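Local coordinates for N2152 (Neocallimastix frontalis, PDB 5U22), which probably hydrolyses rare arabinosyl substrates with polyspecific activity, as a family 39 glycoside hydrolase of an anaerobic rumen fungus, at residues 218-226 with 322-330; 356-365 with 415-423. One frame throughout, in Å; residues are numbered along the deposited sequence.

Contact 1 (218-226 with 322-330); sequences IDGVSSHFR and PNENSKLID
The turn at D219 meets the loop 322-330 nearly backbone to backbone, with the CA atoms of D219 and S326 4.0 Å apart. This is a domain junction: the start of a TIM-barrel helix, 221-235, with the type I turn I218-V221 before it, faces a loop between two strands of the beta sandwich. The loop is shaped by an Asx turn at N323 and an ST turn at S326.

Polar groups carry most of the contact. R226 reaches N325 end-on, its NH1 and NH2 both bonding to OD1 of N325. That oxygen lies in the guanidinium plane, while the amide stands almost perpendicular to it (88°). NH1 approaches on a lone pair of OD1, NH2 from above the amide plane. NH1 also forms a longer salt bridge, 3.3 Å, to OE2 of E324. Y271 bonds to both of these atoms and completes the cluster. The hydroxyl of S222 donates to OE1 of E324, 2.8 Å away, from above the carboxylate plane. R270 pairs with the same OE1.

Two waters bridge the segments. One accepts from S222 N and lies within bonding distance of I218 O and E324 O. The other links D219 O, S223 N and N325 OD1. Replacing N325 by an alanine removes OD1, and R226 NH2 and this second water would probably lose the acceptor they share, with NH1 still paired to E324 and Y271.

At the other end, K327 bends at its last torsion (chi4 60°), which brings NZ to the syn side of D219 OD1 at 2.7 Å.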
ATOM      1  N   ILE A 218       1.192 -12.561  -6.506  1.00 14.55           N
ATOM      2  CA  ILE A 218       1.892 -12.124  -5.301  1.00 16.07           C
ATOM      3  C   ILE A 218       3.186 -12.899  -5.046  1.00 15.41           C
ATOM      4  O   ILE A 218       4.061 -12.401  -4.326  1.00 17.45           O
ATOM      5  CB  ILE A 218       0.935 -12.229  -4.102  1.00 15.61           C
ATOM      6  CG1 ILE A 218       1.447 -11.361  -2.944  1.00 17.60           C
ATOM      7  CG2 ILE A 218       0.761 -13.694  -3.689  1.00 16.34           C
ATOM      8  CD1 ILE A 218       0.538 -11.325  -1.734  1.00 16.64           C
ATOM      9  N   ASP A 219       3.344 -14.088  -5.639  1.00 14.77           N
ATOM     10  CA  ASP A 219       4.464 -14.969  -5.301  1.00 20.59           C
ATOM     11  C   ASP A 219       5.811 -14.248  -5.362  1.00 15.23           C
ATOM     12  O   ASP A 219       6.666 -14.438  -4.485  1.00 15.35           O
ATOM     13  CB  ASP A 219       4.487 -16.179  -6.246  1.00 20.26           C
ATOM     14  CG  ASP A 219       3.199 -16.974  -6.223  1.00 21.21           C
ATOM     15  OD1 ASP A 219       2.153 -16.459  -6.679  1.00 23.48           O
ATOM     16  OD2 ASP A 219       3.237 -18.131  -5.769  1.00 22.74           O
ATOM     17  N   GLY A 220       6.029 -13.436  -6.400  1.00 17.45           N
ATOM     18  CA  GLY A 220       7.321 -12.823  -6.649  1.00 15.08           C
ATOM     19  C   GLY A 220       7.554 -11.473  -6.008  1.00 17.41           C
ATOM     20  O   GLY A 220       8.630 -10.890  -6.188  1.00 16.95           O
ATOM     21  N   VAL A 221       6.576 -10.971  -5.248  1.00 15.30           N
ATOM     22  CA  VAL A 221       6.651  -9.610  -4.720  1.00 15.36           C
ATOM     23  C   VAL A 221       7.912  -9.412  -3.883  1.00 19.36           C
ATOM     24  O   VAL A 221       8.666  -8.457  -4.088  1.00 15.41           O
ATOM     25  CB  VAL A 221       5.382  -9.280  -3.912  1.00 15.11           C
ATOM     26  CG1 VAL A 221       5.609  -8.020  -3.059  1.00 18.68           C
ATOM     27  CG2 VAL A 221       4.187  -9.105  -4.864  1.00 15.85           C
ATOM     28  N   SER A 222       8.161 -10.302  -2.921  1.00 17.65           N
ATOM     29  CA  SER A 222       9.333 -10.123  -2.069  1.00 18.17           C
ATOM     30  C   SER A 222      10.628 -10.212  -2.870  1.00 15.90           C
ATOM     31  O   SER A 222      11.586  -9.474  -2.597  1.00 17.73           O
ATOM     32  CB  SER A 222       9.322 -11.153  -0.939  1.00 15.43           C
ATOM     33  OG  SER A 222       8.200 -10.910  -0.106  1.00 19.80           O
ATOM     34  N   SER A 223      10.675 -11.107  -3.862  1.00 16.18           N
ATOM     35  CA  SER A 223      11.869 -11.224  -4.696  1.00 17.40           C
ATOM     36  C   SER A 223      12.120  -9.950  -5.493  1.00 17.01           C
ATOM     37  O   SER A 223      13.269  -9.656  -5.842  1.00 16.56           O
ATOM     38  CB  SER A 223      11.741 -12.418  -5.639  1.00 20.16           C
ATOM     39  OG  SER A 223      10.821 -12.137  -6.687  1.00 22.30           O
ATOM     40  N   HIS A 224      11.060  -9.189  -5.793  1.00 16.23           N
ATOM     41  CA  HIS A 224      11.227  -7.928  -6.507  1.00 16.87           C
ATOM     42  C   HIS A 224      11.919  -6.891  -5.634  1.00 17.31           C
ATOM     43  O   HIS A 224      12.787  -6.153  -6.111  1.00 18.87           O
ATOM     44  CB  HIS A 224       9.866  -7.412  -6.978  1.00 14.50           C
ATOM     45  CG  HIS A 224       9.155  -8.360  -7.890  1.00 16.83           C
ATOM     46  ND1 HIS A 224       7.784  -8.359  -8.049  1.00 18.93           N
ATOM     47  CD2 HIS A 224       9.626  -9.361  -8.672  1.00 16.46           C
ATOM     48  CE1 HIS A 224       7.442  -9.317  -8.895  1.00 18.07           C
ATOM     49  NE2 HIS A 224       8.541  -9.937  -9.289  1.00 18.22           N
ATOM     50  N   PHE A 225      11.544  -6.813  -4.351  1.00 15.98           N
ATOM     51  CA  PHE A 225      12.238  -5.915  -3.438  1.00 14.25           C
ATOM     52  C   PHE A 225      13.712  -6.285  -3.326  1.00 17.44           C
ATOM     53  O   PHE A 225      14.580  -5.405  -3.348  1.00 16.20           O
ATOM     54  CB  PHE A 225      11.577  -5.937  -2.052  1.00 16.34           C
ATOM     55  CG  PHE A 225      10.135  -5.515  -2.059  1.00 15.75           C
ATOM     56  CD1 PHE A 225       9.708  -4.455  -2.853  1.00 15.51           C
ATOM     57  CD2 PHE A 225       9.201  -6.203  -1.295  1.00 17.47           C
ATOM     58  CE1 PHE A 225       8.385  -4.075  -2.870  1.00 16.27           C
ATOM     59  CE2 PHE A 225       7.885  -5.839  -1.299  1.00 15.54           C
ATOM     60  CZ  PHE A 225       7.463  -4.768  -2.102  1.00 19.57           C
ATOM     61  N   ARG A 226      14.015  -7.583  -3.210  1.00 16.59           N
ATOM     62  CA  ARG A 226      15.411  -8.007  -3.112  1.00 15.23           C
ATOM     63  C   ARG A 226      16.174  -7.698  -4.395  1.00 20.43           C
ATOM     64  O   ARG A 226      17.318  -7.229  -4.349  1.00 21.61           O
ATOM     65  CB  ARG A 226      15.489  -9.500  -2.776  1.00 15.65           C
ATOM     66  CG  ARG A 226      14.833  -9.835  -1.423  1.00 15.65           C
ATOM     67  CD  ARG A 226      15.138 -11.264  -0.974  1.00 19.16           C
ATOM     68  NE  ARG A 226      14.675 -12.283  -1.918  1.00 17.03           N
ATOM     69  CZ  ARG A 226      13.483 -12.876  -1.864  1.00 19.91           C
ATOM     70  NH1 ARG A 226      12.605 -12.541  -0.922  1.00 14.92           N
ATOM     71  NH2 ARG A 226      13.162 -13.802  -2.763  1.00 18.96           N
ATOM     72  N   PRO A 322       5.033 -19.123   6.634  1.00 15.46           N
ATOM     73  CA  PRO A 322       5.391 -20.392   5.962  1.00 13.55           C
ATOM     74  C   PRO A 322       6.322 -20.217   4.771  1.00 17.24           C
ATOM     75  O   PRO A 322       7.315 -20.954   4.658  1.00 17.92           O
ATOM     76  CB  PRO A 322       4.022 -20.955   5.566  1.00 15.39           C
ATOM     77  CG  PRO A 322       3.117 -20.475   6.660  1.00 15.54           C
ATOM     78  CD  PRO A 322       3.588 -19.061   6.936  1.00 13.56           C
ATOM     79  N   ASN A 323       6.041 -19.255   3.885  1.00 16.06           N
ATOM     80  CA  ASN A 323       6.877 -18.996   2.717  1.00 14.78           C
ATOM     81  C   ASN A 323       6.471 -17.676   2.076  1.00 13.43           C
ATOM     82  O   ASN A 323       5.464 -17.620   1.361  1.00 16.17           O
ATOM     83  CB  ASN A 323       6.753 -20.132   1.691  1.00 15.65           C
ATOM     84  CG  ASN A 323       7.615 -19.901   0.446  1.00 17.33           C
ATOM     85  OD1 ASN A 323       8.413 -18.973   0.393  1.00 17.85           O
ATOM     86  ND2 ASN A 323       7.458 -20.761  -0.550  1.00 20.02           N
ATOM     87  N   GLU A 324       7.223 -16.606   2.342  1.00 15.25           N
ATOM     88  CA  GLU A 324       6.857 -15.300   1.802  1.00 16.91           C
ATOM     89  C   GLU A 324       7.037 -15.215   0.294  1.00 18.92           C
ATOM     90  O   GLU A 324       6.588 -14.238  -0.314  1.00 17.70           O
ATOM     91  CB  GLU A 324       7.677 -14.191   2.459  1.00 15.15           C
ATOM     92  CG  GLU A 324       9.142 -14.168   2.024  1.00 16.17           C
ATOM     93  CD  GLU A 324       9.745 -12.780   2.141  1.00 18.72           C
ATOM     94  OE1 GLU A 324       8.970 -11.820   2.377  1.00 14.97           O
ATOM     95  OE2 GLU A 324      10.985 -12.649   2.001  1.00 19.15           O
ATOM     96  N   ASN A 325       7.690 -16.193  -0.321  1.00 12.88           N
ATOM     97  CA  ASN A 325       7.883 -16.207  -1.772  1.00 15.58           C
ATOM     98  C   ASN A 325       6.858 -17.087  -2.461  1.00 18.10           C
ATOM     99  O   ASN A 325       7.189 -17.851  -3.372  1.00 18.35           O
ATOM    100  CB  ASN A 325       9.297 -16.665  -2.103  1.00 17.17           C
ATOM    101  CG  ASN A 325      10.343 -15.784  -1.465  1.00 16.88           C
ATOM    102  OD1 ASN A 325      10.417 -14.594  -1.755  1.00 17.70           O
ATOM    103  ND2 ASN A 325      11.141 -16.358  -0.565  1.00 20.70           N
ATOM    104  N   SER A 326       5.601 -16.984  -2.044  1.00 18.18           N
ATOM    105  CA  SER A 326       4.519 -17.848  -2.500  1.00 14.48           C
ATOM    106  C   SER A 326       3.205 -17.154  -2.170  1.00 15.43           C
ATOM    107  O   SER A 326       3.195 -16.028  -1.668  1.00 17.47           O
ATOM    108  CB  SER A 326       4.580 -19.213  -1.817  1.00 18.79           C
ATOM    109  OG  SER A 326       4.092 -19.087  -0.489  1.00 18.13           O
ATOM    110  N   LYS A 327       2.092 -17.841  -2.419  1.00 15.21           N
ATOM    111  CA  LYS A 327       0.784 -17.287  -2.086  1.00 16.09           C
ATOM    112  C   LYS A 327       0.428 -17.421  -0.609  1.00 16.62           C
ATOM    113  O   LYS A 327      -0.627 -16.921  -0.210  1.00 15.77           O
ATOM    114  CB  LYS A 327      -0.298 -17.962  -2.930  1.00 16.00           C
ATOM    115  CG  LYS A 327      -0.113 -17.740  -4.424  1.00 19.21           C
ATOM    116  CD  LYS A 327      -1.232 -18.367  -5.234  1.00 20.35           C
ATOM    117  CE  LYS A 327      -1.229 -17.823  -6.656  1.00 24.39           C
ATOM    118  NZ  LYS A 327       0.063 -18.107  -7.343  1.00 23.55           N
ATOM    119  N   LEU A 328       1.273 -18.050   0.212  1.00 14.50           N
ATOM    120  CA  LEU A 328       0.811 -18.502   1.517  1.00 13.57           C
ATOM    121  C   LEU A 328       0.665 -17.352   2.510  1.00 16.94           C
ATOM    122  O   LEU A 328       1.281 -16.287   2.380  1.00 14.85           O
ATOM    123  CB  LEU A 328       1.746 -19.563   2.104  1.00 12.94           C
ATOM    124  CG  LEU A 328       1.843 -20.833   1.246  1.00 16.44           C
ATOM    125  CD1 LEU A 328       2.750 -21.869   1.891  1.00 16.61           C
ATOM    126  CD2 LEU A 328       0.465 -21.395   0.982  1.00 14.68           C
ATOM    127  N   ILE A 329      -0.195 -17.605   3.502  1.00 12.50           N
ATOM    128  CA  ILE A 329      -0.511 -16.758   4.650  1.00 13.58           C
ATOM    129  C   ILE A 329       0.708 -16.014   5.195  1.00 15.31           C
ATOM    130  O   ILE A 329       1.801 -16.574   5.313  1.00 12.73           O
ATOM    131  CB  ILE A 329      -1.176 -17.615   5.744  1.00 11.58           C
ATOM    132  CG1 ILE A 329      -1.571 -16.773   6.966  1.00 11.68           C
ATOM    133  CG2 ILE A 329      -0.261 -18.800   6.141  1.00 15.47           C
ATOM    134  CD1 ILE A 329      -2.584 -17.479   7.814  1.00 15.89           C
ATOM    135  N   ASP A 330       0.519 -14.742   5.527  1.00 12.31           N
ATOM    136  CA  ASP A 330       1.598 -13.877   5.988  1.00 12.81           C
ATOM    137  C   ASP A 330       0.956 -12.776   6.821  1.00 16.65           C
ATOM    138  O   ASP A 330      -0.270 -12.698   6.919  1.00 13.83           O
ATOM    139  CB  ASP A 330       2.376 -13.325   4.792  1.00 14.94           C
ATOM    140  CG  ASP A 330       3.784 -12.897   5.137  1.00 21.25           C
ATOM    141  OD1 ASP A 330       4.105 -12.692   6.329  1.00 17.91           O
ATOM    142  OD2 ASP A 330       4.579 -12.760   4.189  1.00 14.77           O
TER
HETATM  143  O   HOH W   1       6.220 -12.425  -2.261  1.00 16.12           O
HETATM  144  O   HOH W   2       9.212 -13.560  -3.898  1.00 17.06           O

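Contact 2 (356-365 with 415-423); sequences ANFKNLPSFL and GYRIYITKA
Methyl groups of I418 and I420 meet A356, F358, L361 and L365 across the interior of the beta sandwich. Strands 356-359 and 415-422 lie on facing layers, their axes 10.4 Å apart at closest and 32° from parallel. No hydrogen bond joins the two segments; the strands meet through apolar side chains.

F358 and I420 form a CH-pi interaction. I420 comes from the direction opposite to F358 and sets CD1 over the centre of the ring, 3.8 Å from its centroid and 10° off the normal. The CG1 branch of I420 lies anti to the carbonyl carbon (chi1 -52°) and carries CD1 to the ring, while CG2 goes to L365.

Aliphatic contacts add to it. CG2 of I420 touches L365 CD1 at 3.7 Å. I418 packs CG2 obliquely against F358 CZ, and its CD1 presses on A356 CB at a tight 3.4 Å. L361 CD2 adds a looser contact to I420 CD1.

Two side chains also rest on backbone oxygens. L365 CD2 lies 3.5 Å from T421 O. The aliphatic chain of K422 runs past F364 O. Its CG also lies at the edge of the F364 ring.

Around the contact, I403 of strand 403-408 touches F358 and L361. On the facing layer, strand 415-422 lies between strands 341-347 and 368-376, whose F346 and A369 pack on I418 and I420.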
ATOM      1  N   ALA A 356       0.356 -19.586  15.843  1.00 18.79           N
ATOM      2  CA  ALA A 356       1.062 -18.317  15.930  1.00 15.34           C
ATOM      3  C   ALA A 356       1.989 -18.388  17.132  1.00 21.49           C
ATOM      4  O   ALA A 356       1.532 -18.365  18.279  1.00 18.76           O
ATOM      5  CB  ALA A 356       0.080 -17.153  16.046  1.00 15.08           C
ATOM      6  N   ASN A 357       3.280 -18.529  16.866  1.00 16.75           N
ATOM      7  CA  ASN A 357       4.285 -18.562  17.916  1.00 17.40           C
ATOM      8  C   ASN A 357       4.744 -17.143  18.196  1.00 16.88           C
ATOM      9  O   ASN A 357       5.011 -16.378  17.267  1.00 18.25           O
ATOM     10  CB  ASN A 357       5.471 -19.424  17.488  1.00 17.03           C
ATOM     11  CG  ASN A 357       5.038 -20.795  17.026  1.00 20.00           C
ATOM     12  OD1 ASN A 357       4.476 -21.561  17.805  1.00 19.67           O
ATOM     13  ND2 ASN A 357       5.301 -21.116  15.752  1.00 18.25           N
ATOM     14  N   PHE A 358       4.814 -16.786  19.468  1.00 15.41           N
ATOM     15  CA  PHE A 358       5.426 -15.533  19.887  1.00 16.02           C
ATOM     16  C   PHE A 358       6.672 -15.837  20.705  1.00 20.02           C
ATOM     17  O   PHE A 358       6.601 -16.589  21.681  1.00 19.14           O
ATOM     18  CB  PHE A 358       4.450 -14.706  20.725  1.00 15.41           C
ATOM     19  CG  PHE A 358       3.241 -14.249  19.958  1.00 14.87           C
ATOM     20  CD1 PHE A 358       3.200 -12.984  19.405  1.00 14.75           C
ATOM     21  CD2 PHE A 358       2.155 -15.098  19.774  1.00 15.98           C
ATOM     22  CE1 PHE A 358       2.086 -12.560  18.687  1.00 17.01           C
ATOM     23  CE2 PHE A 358       1.043 -14.679  19.071  1.00 13.64           C
ATOM     24  CZ  PHE A 358       1.013 -13.409  18.525  1.00 10.74           C
ATOM     25  N   LYS A 359       7.807 -15.262  20.314  1.00 20.21           N
ATOM     26  CA  LYS A 359       9.019 -15.366  21.117  1.00 18.38           C
ATOM     27  C   LYS A 359       9.483 -13.985  21.561  1.00 20.45           C
ATOM     28  O   LYS A 359       9.103 -12.957  20.984  1.00 19.51           O
ATOM     29  CB  LYS A 359      10.140 -16.089  20.359  1.00 22.78           C
ATOM     30  CG  LYS A 359      10.294 -15.692  18.921  1.00 24.87           C
ATOM     31  CD  LYS A 359      11.174 -16.710  18.181  1.00 31.44           C
ATOM     32  CE  LYS A 359      12.583 -16.723  18.743  1.00 30.35           C
ATOM     33  N   ASN A 360      10.293 -13.978  22.625  1.00 18.42           N
ATOM     34  CA  ASN A 360      10.794 -12.742  23.230  1.00 16.44           C
ATOM     35  C   ASN A 360       9.658 -11.780  23.566  1.00 16.21           C
ATOM     36  O   ASN A 360       9.750 -10.571  23.341  1.00 19.04           O
ATOM     37  CB  ASN A 360      11.824 -12.080  22.324  1.00 18.89           C
ATOM     38  CG  ASN A 360      13.043 -12.944  22.130  1.00 23.07           C
ATOM     39  OD1 ASN A 360      13.580 -13.479  23.093  1.00 22.18           O
ATOM     40  ND2 ASN A 360      13.467 -13.117  20.885  1.00 19.14           N
ATOM     41  N   LEU A 361       8.578 -12.321  24.123  1.00 15.92           N
ATOM     42  CA  LEU A 361       7.429 -11.512  24.509  1.00 16.32           C
ATOM     43  C   LEU A 361       7.866 -10.372  25.422  1.00 20.25           C
ATOM     44  O   LEU A 361       8.800 -10.528  26.221  1.00 20.60           O
ATOM     45  CB  LEU A 361       6.369 -12.373  25.205  1.00 16.19           C
ATOM     46  CG  LEU A 361       5.425 -13.140  24.281  1.00 16.21           C
ATOM     47  CD1 LEU A 361       4.612 -14.151  25.068  1.00 19.66           C
ATOM     48  CD2 LEU A 361       4.493 -12.193  23.520  1.00 16.63           C
ATOM     49  N   PRO A 362       7.229  -9.209  25.314  1.00 17.54           N
ATOM     50  CA  PRO A 362       7.593  -8.084  26.178  1.00 18.83           C
ATOM     51  C   PRO A 362       7.526  -8.447  27.652  1.00 18.54           C
ATOM     52  O   PRO A 362       6.590  -9.103  28.118  1.00 19.91           O
ATOM     53  CB  PRO A 362       6.552  -7.024  25.821  1.00 17.29           C
ATOM     54  CG  PRO A 362       6.175  -7.337  24.416  1.00 19.59           C
ATOM     55  CD  PRO A 362       6.184  -8.845  24.340  1.00 18.76           C
ATOM     56  N   SER A 363       8.534  -7.991  28.387  1.00 19.83           N
ATOM     57  CA  SER A 363       8.552  -8.196  29.821  1.00 19.18           C
ATOM     58  C   SER A 363       7.418  -7.462  30.507  1.00 19.86           C
ATOM     59  O   SER A 363       7.049  -7.840  31.628  1.00 20.63           O
ATOM     60  CB  SER A 363       9.898  -7.759  30.387  1.00 18.84           C
ATOM     61  OG  SER A 363      10.120  -6.389  30.125  1.00 20.91           O
ATOM     62  N   PHE A 364       6.828  -6.440  29.859  1.00 15.96           N
ATOM     63  CA  PHE A 364       5.710  -5.764  30.509  1.00 16.29           C
ATOM     64  C   PHE A 364       4.509  -6.686  30.684  1.00 13.41           C
ATOM     65  O   PHE A 364       3.635  -6.389  31.501  1.00 18.99           O
ATOM     66  CB  PHE A 364       5.320  -4.453  29.778  1.00 14.37           C
ATOM     67  CG  PHE A 364       4.774  -4.615  28.373  1.00 19.30           C
ATOM     68  CD1 PHE A 364       3.522  -5.186  28.131  1.00 18.49           C
ATOM     69  CD2 PHE A 364       5.473  -4.084  27.297  1.00 15.53           C
ATOM     70  CE1 PHE A 364       3.028  -5.299  26.834  1.00 16.44           C
ATOM     71  CE2 PHE A 364       4.982  -4.181  26.000  1.00 15.13           C
ATOM     72  CZ  PHE A 364       3.768  -4.792  25.766  1.00 17.31           C
ATOM     73  N   LEU A 365       4.459  -7.803  29.959  1.00 18.08           N
ATOM     74  CA  LEU A 365       3.388  -8.770  30.153  1.00 19.47           C
ATOM     75  C   LEU A 365       3.594  -9.635  31.390  1.00 26.54           C
ATOM     76  O   LEU A 365       2.658 -10.328  31.797  1.00 23.65           O
ATOM     77  CB  LEU A 365       3.256  -9.667  28.919  1.00 16.36           C
ATOM     78  CG  LEU A 365       2.874  -8.974  27.607  1.00 16.07           C
ATOM     79  CD1 LEU A 365       2.993  -9.925  26.412  1.00 15.93           C
ATOM     80  CD2 LEU A 365       1.466  -8.415  27.684  1.00 18.55           C
ATOM     81  N   GLY A 415      -9.557 -12.394   7.608  1.00 15.42           N
ATOM     82  CA  GLY A 415      -8.430 -11.761   8.280  1.00 16.17           C
ATOM     83  C   GLY A 415      -8.454 -12.155   9.748  1.00 18.56           C
ATOM     84  O   GLY A 415      -9.522 -12.312  10.338  1.00 16.16           O
ATOM     85  N   TYR A 416      -7.270 -12.316  10.332  1.00 18.79           N
ATOM     86  CA  TYR A 416      -7.161 -12.719  11.730  1.00 15.57           C
ATOM     87  C   TYR A 416      -6.322 -11.725  12.514  1.00 16.06           C
ATOM     88  O   TYR A 416      -5.408 -11.104  11.975  1.00 15.00           O
ATOM     89  CB  TYR A 416      -6.548 -14.112  11.855  1.00 14.17           C
ATOM     90  CG  TYR A 416      -7.379 -15.169  11.154  1.00 15.92           C
ATOM     91  CD1 TYR A 416      -8.524 -15.689  11.747  1.00 12.90           C
ATOM     92  CD2 TYR A 416      -7.024 -15.636   9.900  1.00 17.34           C
ATOM     93  CE1 TYR A 416      -9.281 -16.658  11.108  1.00 19.81           C
ATOM     94  CE2 TYR A 416      -7.782 -16.584   9.257  1.00 19.33           C
ATOM     95  CZ  TYR A 416      -8.901 -17.097   9.866  1.00 18.89           C
ATOM     96  OH  TYR A 416      -9.654 -18.044   9.211  1.00 17.65           O
ATOM     97  N   ARG A 417      -6.632 -11.580  13.807  1.00 15.94           N
ATOM     98  CA  ARG A 417      -5.781 -10.779  14.679  1.00 17.42           C
ATOM     99  C   ARG A 417      -5.600 -11.485  16.012  1.00 17.90           C
ATOM    100  O   ARG A 417      -6.557 -12.038  16.567  1.00 17.35           O
ATOM    101  CB  ARG A 417      -6.338  -9.370  14.938  1.00 14.59           C
ATOM    102  CG  ARG A 417      -5.385  -8.521  15.774  1.00 15.56           C
ATOM    103  CD  ARG A 417      -5.784  -7.045  15.869  1.00 17.88           C
ATOM    104  NE  ARG A 417      -6.998  -6.816  16.661  1.00 15.81           N
ATOM    105  CZ  ARG A 417      -7.433  -5.612  17.028  1.00 16.91           C
ATOM    106  NH1 ARG A 417      -6.756  -4.512  16.691  1.00 17.13           N
ATOM    107  NH2 ARG A 417      -8.545  -5.507  17.741  1.00 21.10           N
ATOM    108  N   ILE A 418      -4.369 -11.466  16.523  1.00 12.01           N
ATOM    109  CA  ILE A 418      -4.092 -11.836  17.907  1.00 17.50           C
ATOM    110  C   ILE A 418      -3.647 -10.570  18.625  1.00 15.77           C
ATOM    111  O   ILE A 418      -2.676  -9.928  18.210  1.00 16.68           O
ATOM    112  CB  ILE A 418      -3.032 -12.942  17.992  1.00 13.04           C
ATOM    113  CG1 ILE A 418      -3.610 -14.232  17.422  1.00 15.38           C
ATOM    114  CG2 ILE A 418      -2.586 -13.140  19.444  1.00 13.76           C
ATOM    115  CD1 ILE A 418      -2.576 -15.267  17.095  1.00 16.92           C
ATOM    116  N   TYR A 419      -4.378 -10.189  19.674  1.00 14.01           N
ATOM    117  CA  TYR A 419      -4.139  -8.947  20.405  1.00 12.46           C
ATOM    118  C   TYR A 419      -3.794  -9.307  21.841  1.00 16.48           C
ATOM    119  O   TYR A 419      -4.614  -9.915  22.538  1.00 16.78           O
ATOM    120  CB  TYR A 419      -5.378  -8.049  20.354  1.00 14.81           C
ATOM    121  CG  TYR A 419      -5.125  -6.577  20.616  1.00 14.60           C
ATOM    122  CD1 TYR A 419      -4.788  -5.717  19.577  1.00 16.98           C
ATOM    123  CD2 TYR A 419      -5.266  -6.043  21.890  1.00 15.52           C
ATOM    124  CE1 TYR A 419      -4.571  -4.364  19.804  1.00 19.99           C
ATOM    125  CE2 TYR A 419      -5.044  -4.681  22.132  1.00 17.99           C
ATOM    126  CZ  TYR A 419      -4.699  -3.853  21.083  1.00 21.36           C
ATOM    127  OH  TYR A 419      -4.488  -2.502  21.297  1.00 17.93           O
ATOM    128  N   ILE A 420      -2.597  -8.929  22.286  1.00 13.69           N
ATOM    129  CA  ILE A 420      -2.055  -9.388  23.561  1.00 16.36           C
ATOM    130  C   ILE A 420      -1.905  -8.194  24.491  1.00 16.69           C
ATOM    131  O   ILE A 420      -1.220  -7.221  24.157  1.00 17.32           O
ATOM    132  CB  ILE A 420      -0.701 -10.103  23.381  1.00 16.44           C
ATOM    133  CG1 ILE A 420      -0.811 -11.207  22.329  1.00 12.08           C
ATOM    134  CG2 ILE A 420      -0.199 -10.649  24.701  1.00 16.79           C
ATOM    135  CD1 ILE A 420       0.494 -11.958  22.114  1.00 14.05           C
ATOM    136  N   THR A 421      -2.513  -8.285  25.670  1.00 17.45           N
ATOM    137  CA  THR A 421      -2.424  -7.243  26.687  1.00 16.30           C
ATOM    138  C   THR A 421      -2.039  -7.877  28.017  1.00 17.25           C
ATOM    139  O   THR A 421      -1.895  -9.098  28.130  1.00 16.31           O
ATOM    140  CB  THR A 421      -3.747  -6.470  26.817  1.00 17.37           C
ATOM    141  OG1 THR A 421      -4.832  -7.391  26.998  1.00 18.31           O
ATOM    142  CG2 THR A 421      -4.002  -5.637  25.575  1.00 17.66           C
ATOM    143  N   LYS A 422      -1.885  -7.036  29.036  1.00 19.52           N
ATOM    144  CA  LYS A 422      -1.534  -7.535  30.359  1.00 21.83           C
ATOM    145  C   LYS A 422      -2.718  -8.257  30.989  1.00 20.35           C
ATOM    146  O   LYS A 422      -3.866  -7.829  30.865  1.00 23.41           O
ATOM    147  CB  LYS A 422      -1.078  -6.389  31.262  1.00 19.04           C
ATOM    148  CG  LYS A 422       0.265  -5.789  30.866  1.00 18.23           C
ATOM    149  CD  LYS A 422       0.662  -4.630  31.794  1.00 20.28           C
ATOM    150  CE  LYS A 422       0.683  -5.069  33.252  1.00 21.23           C
ATOM    151  NZ  LYS A 422       1.102  -3.963  34.159  1.00 21.72           N
ATOM    152  N   ALA A 423      -2.431  -9.362  31.666  1.00 22.07           N
ATOM    153  CA  ALA A 423      -3.474 -10.136  32.338  1.00 23.65           C
ATOM    154  C   ALA A 423      -3.655  -9.674  33.780  1.00 37.49           C
ATOM    155  O   ALA A 423      -4.780  -9.463  34.231  1.00 35.40           O
ATOM    156  CB  ALA A 423      -3.143 -11.615  32.300  1.00 23.92           C
TER

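Overall arrangement
The contacts come in series along the chain: contact 1 closes before contact 2 opens. Their centres are 24 Å apart, and their nearest atoms, about 5 Å apart, do not touch. Contact 1 joins the TIM barrel to the beta sandwich, whereas contact 2 lies within the sandwich and packs its two layers together. They are linked through the sheet. The loop of contact 1 leads into strand 330-336, which pairs with 341-347, and that strand pairs in turn with 415-422 of contact 2. Contact 1 is thus part of the interface between the two domains, and contact 2 is part of the sandwich interior, close to the C-terminus.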